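Local structure of SmhA (Serratia marcescens, 7A27) at residues A[46-58]-A[272-284]. The protein is one component of Smh, a tripartite alpha-pore-forming toxin, and probably takes part in forming the membrane pore. Sequence-based numbering, arbitrary orientation.
Sequences MDPGLTVKIKAYQ and ALLSVAKSVQAQA
The Y57 ring meets V280, Q281 and A284 obliquely, while F147 of helix 104-155 stacks on it. This is near-parallel helix packing in the long helical bundle of an alpha-pore-forming toxin: the opening turns of helices 48-96 and 272-299 lie together, their axes over 48-58 and 272-284 approaching to 10.5 Å at an angle of 17°. The Q281 amide lies nearly parallel to the ring plane, and Y57 OH donates to Q281 OE1 at 2.8 Å. That bond lies in the carbonyl plane, with a C=O...donor angle of 155°. Q281 can present OE1 here because its chain, with CG anti to the backbone N, bends at chi2 (53°). V280 CG1 packs 3.8 Å from Y57 CD2.

Between the axes the side chain of I54 is a knob in the hole formed by L273, V276, A277 and V280. Its CD1 touches A277 CB, and the small alanine matches the close approach of the backbones at this level, where I54 CA and A277 CA are 6.1 Å apart. V276 and V280 also touch Y231, so strand 230-237 borders this layer.

Nearer the helix starts, L273 CD2 packs against M46 CB (3.8 Å) and T51 OG1 (3.5 Å), the threonine crossing it at about a right angle. L50 and L273 reach toward each other tip to tip, CD2 to CG 3.6 Å, and L50 also touches I154. D47 is the N-cap, although its side-chain bond to L50 N is weak. The D47 carbonyl oxygen is gripped twice, by T51 N and T51 OG1 from opposite faces of its plane, with OG1 2.7 Å from D47 O.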
loop_
_atom_site.group_PDB
_atom_site.type_symbol
_atom_site.label_atom_id
_atom_site.label_comp_id
_atom_site.label_asym_id
_atom_site.label_seq_id
_atom_site.Cartn_x
_atom_site.Cartn_y
_atom_site.Cartn_z
ATOM N N MET A 46 16.352 15.494 -29.156
ATOM C CA MET A 46 15.439 14.423 -29.651
ATOM C C MET A 46 14.075 15.029 -30.010
ATOM O O MET A 46 13.921 16.249 -29.827
ATOM C CB MET A 46 15.297 13.336 -28.590
ATOM C CG MET A 46 16.655 12.867 -28.136
ATOM S SD MET A 46 16.660 11.212 -27.469
ATOM C CE MET A 46 18.205 10.617 -28.167
ATOM N N ASP A 47 13.135 14.231 -30.526
ATOM C CA ASP A 47 11.829 14.757 -31.016
ATOM C C ASP A 47 11.340 15.825 -30.032
ATOM O O ASP A 47 11.060 15.506 -28.877
ATOM C CB ASP A 47 10.798 13.644 -31.253
ATOM C CG ASP A 47 9.496 14.152 -31.864
ATOM O OD1 ASP A 47 9.549 15.139 -32.637
ATOM O OD2 ASP A 47 8.433 13.588 -31.542
ATOM N N PRO A 48 11.266 17.124 -30.425
ATOM C CA PRO A 48 10.791 18.165 -29.512
ATOM C C PRO A 48 9.386 17.860 -28.951
ATOM O O PRO A 48 9.194 18.003 -27.750
ATOM C CB PRO A 48 10.776 19.447 -30.367
ATOM C CG PRO A 48 11.713 19.159 -31.524
ATOM C CD PRO A 48 11.638 17.663 -31.743
ATOM N N GLY A 49 8.469 17.418 -29.824
ATOM C CA GLY A 49 7.047 17.140 -29.520
ATOM C C GLY A 49 6.844 16.032 -28.491
ATOM O O GLY A 49 5.964 16.204 -27.624
ATOM N N LEU A 50 7.597 14.927 -28.602
ATOM C CA LEU A 50 7.504 13.739 -27.705
ATOM C C LEU A 50 8.326 13.988 -26.433
ATOM O O LEU A 50 7.897 13.530 -25.363
ATOM C CB LEU A 50 7.984 12.479 -28.442
ATOM C CG LEU A 50 8.078 11.208 -27.592
ATOM C CD1 LEU A 50 6.705 10.802 -27.047
ATOM C CD2 LEU A 50 8.696 10.058 -28.373
ATOM N N THR A 51 9.468 14.670 -26.534
ATOM C CA THR A 51 10.320 15.015 -25.367
ATOM C C THR A 51 9.451 15.748 -24.333
ATOM O O THR A 51 9.496 15.340 -23.153
ATOM C CB THR A 51 11.566 15.817 -25.775
ATOM O OG1 THR A 51 12.387 15.017 -26.632
ATOM C CG2 THR A 51 12.399 16.264 -24.594
ATOM N N VAL A 52 8.654 16.743 -24.751
ATOM C CA VAL A 52 7.798 17.552 -23.823
ATOM C C VAL A 52 6.706 16.675 -23.183
ATOM O O VAL A 52 6.356 16.974 -22.030
ATOM C CB VAL A 52 7.205 18.825 -24.470
ATOM C CG1 VAL A 52 8.296 19.837 -24.812
ATOM C CG2 VAL A 52 6.313 18.545 -25.673
ATOM N N LYS A 53 6.205 15.637 -23.869
ATOM C CA LYS A 53 5.106 14.766 -23.363
ATOM C C LYS A 53 5.653 13.846 -22.267
ATOM O O LYS A 53 4.910 13.632 -21.271
ATOM C CB LYS A 53 4.427 13.971 -24.484
ATOM C CG LYS A 53 3.946 14.806 -25.669
ATOM C CD LYS A 53 2.747 14.301 -26.450
ATOM C CE LYS A 53 1.471 14.338 -25.626
ATOM N NZ LYS A 53 0.255 14.464 -26.468
ATOM N N ILE A 54 6.889 13.353 -22.426
ATOM C CA ILE A 54 7.585 12.489 -21.424
ATOM C C ILE A 54 7.923 13.331 -20.184
ATOM O O ILE A 54 7.480 12.951 -19.085
ATOM C CB ILE A 54 8.843 11.815 -22.010
ATOM C CG1 ILE A 54 8.508 10.895 -23.188
ATOM C CG2 ILE A 54 9.602 11.056 -20.926
ATOM C CD1 ILE A 54 9.712 10.446 -23.992
ATOM N N LYS A 55 8.684 14.423 -20.343
ATOM C CA LYS A 55 9.079 15.335 -19.232
ATOM C C LYS A 55 7.838 15.770 -18.438
ATOM O O LYS A 55 7.935 15.816 -17.205
ATOM C CB LYS A 55 9.814 16.572 -19.757
ATOM C CG LYS A 55 11.259 16.345 -20.183
ATOM C CD LYS A 55 11.932 17.589 -20.746
ATOM C CE LYS A 55 13.366 17.362 -21.192
ATOM N NZ LYS A 55 13.902 18.521 -21.942
ATOM N N ALA A 56 6.723 16.085 -19.112
ATOM C CA ALA A 56 5.447 16.532 -18.495
ATOM C C ALA A 56 4.844 15.393 -17.676
ATOM O O ALA A 56 4.384 15.666 -16.561
ATOM C CB ALA A 56 4.465 16.997 -19.541
ATOM N N TYR A 57 4.830 14.177 -18.226
ATOM C CA TYR A 57 4.267 12.979 -17.560
ATOM C C TYR A 57 5.150 12.604 -16.370
ATOM O O TYR A 57 4.610 12.355 -15.277
ATOM C CB TYR A 57 4.130 11.821 -18.549
ATOM C CG TYR A 57 3.497 10.552 -18.019
ATOM C CD1 TYR A 57 2.235 10.554 -17.440
ATOM C CD2 TYR A 57 4.118 9.327 -18.196
ATOM C CE1 TYR A 57 1.639 9.382 -17.007
ATOM C CE2 TYR A 57 3.531 8.144 -17.779
ATOM C CZ TYR A 57 2.287 8.169 -17.184
ATOM O OH TYR A 57 1.721 6.995 -16.785
ATOM N N GLN A 58 6.466 12.576 -16.565
ATOM C CA GLN A 58 7.433 12.205 -15.504
ATOM C C GLN A 58 7.277 13.193 -14.340
ATOM O O GLN A 58 7.294 12.739 -13.168
ATOM C CB GLN A 58 8.859 12.158 -16.060
ATOM C CG GLN A 58 9.843 11.469 -15.132
ATOM C CD GLN A 58 11.148 11.141 -15.812
ATOM O OE1 GLN A 58 11.602 11.834 -16.726
ATOM N NE2 GLN A 58 11.784 10.086 -15.328
ATOM N N ALA A 272 15.134 5.456 -29.567
ATOM C CA ALA A 272 15.712 5.715 -28.229
ATOM C C ALA A 272 14.687 6.413 -27.332
ATOM O O ALA A 272 14.548 6.026 -26.157
ATOM C CB ALA A 272 16.930 6.576 -28.417
ATOM N N LEU A 273 13.983 7.401 -27.879
ATOM C CA LEU A 273 13.033 8.222 -27.100
ATOM C C LEU A 273 11.817 7.373 -26.717
ATOM O O LEU A 273 11.277 7.597 -25.623
ATOM C CB LEU A 273 12.657 9.468 -27.905
ATOM C CG LEU A 273 12.033 10.606 -27.093
ATOM C CD1 LEU A 273 12.862 10.935 -25.860
ATOM C CD2 LEU A 273 11.882 11.851 -27.946
ATOM N N LEU A 274 11.401 6.431 -27.570
ATOM C CA LEU A 274 10.262 5.525 -27.258
ATOM C C LEU A 274 10.686 4.608 -26.109
ATOM O O LEU A 274 9.866 4.410 -25.199
ATOM C CB LEU A 274 9.868 4.720 -28.494
ATOM C CG LEU A 274 8.802 3.646 -28.275
ATOM C CD1 LEU A 274 7.458 4.260 -27.881
ATOM C CD2 LEU A 274 8.640 2.804 -29.540
ATOM N N SER A 275 11.917 4.081 -26.158
ATOM C CA SER A 275 12.521 3.232 -25.096
ATOM C C SER A 275 12.345 3.935 -23.739
ATOM O O SER A 275 11.897 3.283 -22.773
ATOM C CB SER A 275 13.976 2.944 -25.387
ATOM O OG SER A 275 14.138 2.329 -26.664
ATOM N N VAL A 276 12.658 5.236 -23.681
ATOM C CA VAL A 276 12.530 6.067 -22.446
ATOM C C VAL A 276 11.054 6.082 -22.025
ATOM O O VAL A 276 10.761 5.670 -20.900
ATOM C CB VAL A 276 13.080 7.491 -22.649
ATOM C CG1 VAL A 276 12.782 8.376 -21.445
ATOM C CG2 VAL A 276 14.570 7.497 -22.946
ATOM N N ALA A 277 10.163 6.507 -22.919
ATOM C CA ALA A 277 8.704 6.593 -22.680
ATOM C C ALA A 277 8.189 5.284 -22.061
ATOM O O ALA A 277 7.407 5.365 -21.094
ATOM C CB ALA A 277 7.993 6.928 -23.964
ATOM N N LYS A 278 8.644 4.135 -22.579
ATOM C CA LYS A 278 8.232 2.787 -22.114
ATOM C C LYS A 278 8.742 2.541 -20.694
ATOM O O LYS A 278 7.950 2.010 -19.886
ATOM C CB LYS A 278 8.778 1.677 -23.018
ATOM C CG LYS A 278 8.161 1.531 -24.394
ATOM C CD LYS A 278 8.448 0.139 -24.975
ATOM C CE LYS A 278 7.211 -0.531 -25.532
ATOM N NZ LYS A 278 6.068 -0.577 -24.588
ATOM N N SER A 279 10.004 2.909 -20.424
ATOM C CA SER A 279 10.672 2.765 -19.105
ATOM C C SER A 279 9.899 3.524 -18.014
ATOM O O SER A 279 9.785 2.980 -16.871
ATOM C CB SER A 279 12.084 3.241 -19.152
ATOM O OG SER A 279 12.573 3.347 -17.832
ATOM N N VAL A 280 9.424 4.737 -18.342
ATOM C CA VAL A 280 8.664 5.629 -17.417
ATOM C C VAL A 280 7.296 5.012 -17.154
ATOM O O VAL A 280 6.911 4.925 -15.972
ATOM C CB VAL A 280 8.509 7.059 -17.972
ATOM C CG1 VAL A 280 7.529 7.886 -17.157
ATOM C CG2 VAL A 280 9.844 7.769 -18.037
ATOM N N GLN A 281 6.596 4.619 -18.227
ATOM C CA GLN A 281 5.226 4.053 -18.174
ATOM C C GLN A 281 5.223 2.773 -17.329
ATOM O O GLN A 281 4.209 2.545 -16.634
ATOM C CB GLN A 281 4.710 3.812 -19.589
ATOM C CG GLN A 281 3.420 3.019 -19.644
ATOM C CD GLN A 281 2.334 3.597 -18.771
ATOM O OE1 GLN A 281 2.337 4.794 -18.451
ATOM N NE2 GLN A 281 1.406 2.730 -18.383
ATOM N N ALA A 282 6.293 1.971 -17.378
ATOM C CA ALA A 282 6.404 0.720 -16.596
ATOM C C ALA A 282 6.366 1.054 -15.097
ATOM O O ALA A 282 5.711 0.329 -14.338
ATOM C CB ALA A 282 7.661 -0.012 -16.984
ATOM N N GLN A 283 7.065 2.123 -14.703
ATOM C CA GLN A 283 7.149 2.617 -13.299
ATOM C C GLN A 283 5.795 3.215 -12.891
ATOM O O GLN A 283 5.343 2.946 -11.757
ATOM C CB GLN A 283 8.291 3.622 -13.167
ATOM C CG GLN A 283 9.685 3.035 -13.372
ATOM C CD GLN A 283 10.752 4.096 -13.491
ATOM O OE1 GLN A 283 10.492 5.233 -13.917
ATOM N NE2 GLN A 283 11.964 3.726 -13.093
ATOM N N ALA A 284 5.145 3.968 -13.784
ATOM C CA ALA A 284 3.816 4.578 -13.548
ATOM C C ALA A 284 2.808 3.468 -13.272
ATOM O O ALA A 284 2.071 3.584 -12.284
ATOM C CB ALA A 284 3.402 5.401 -14.739
#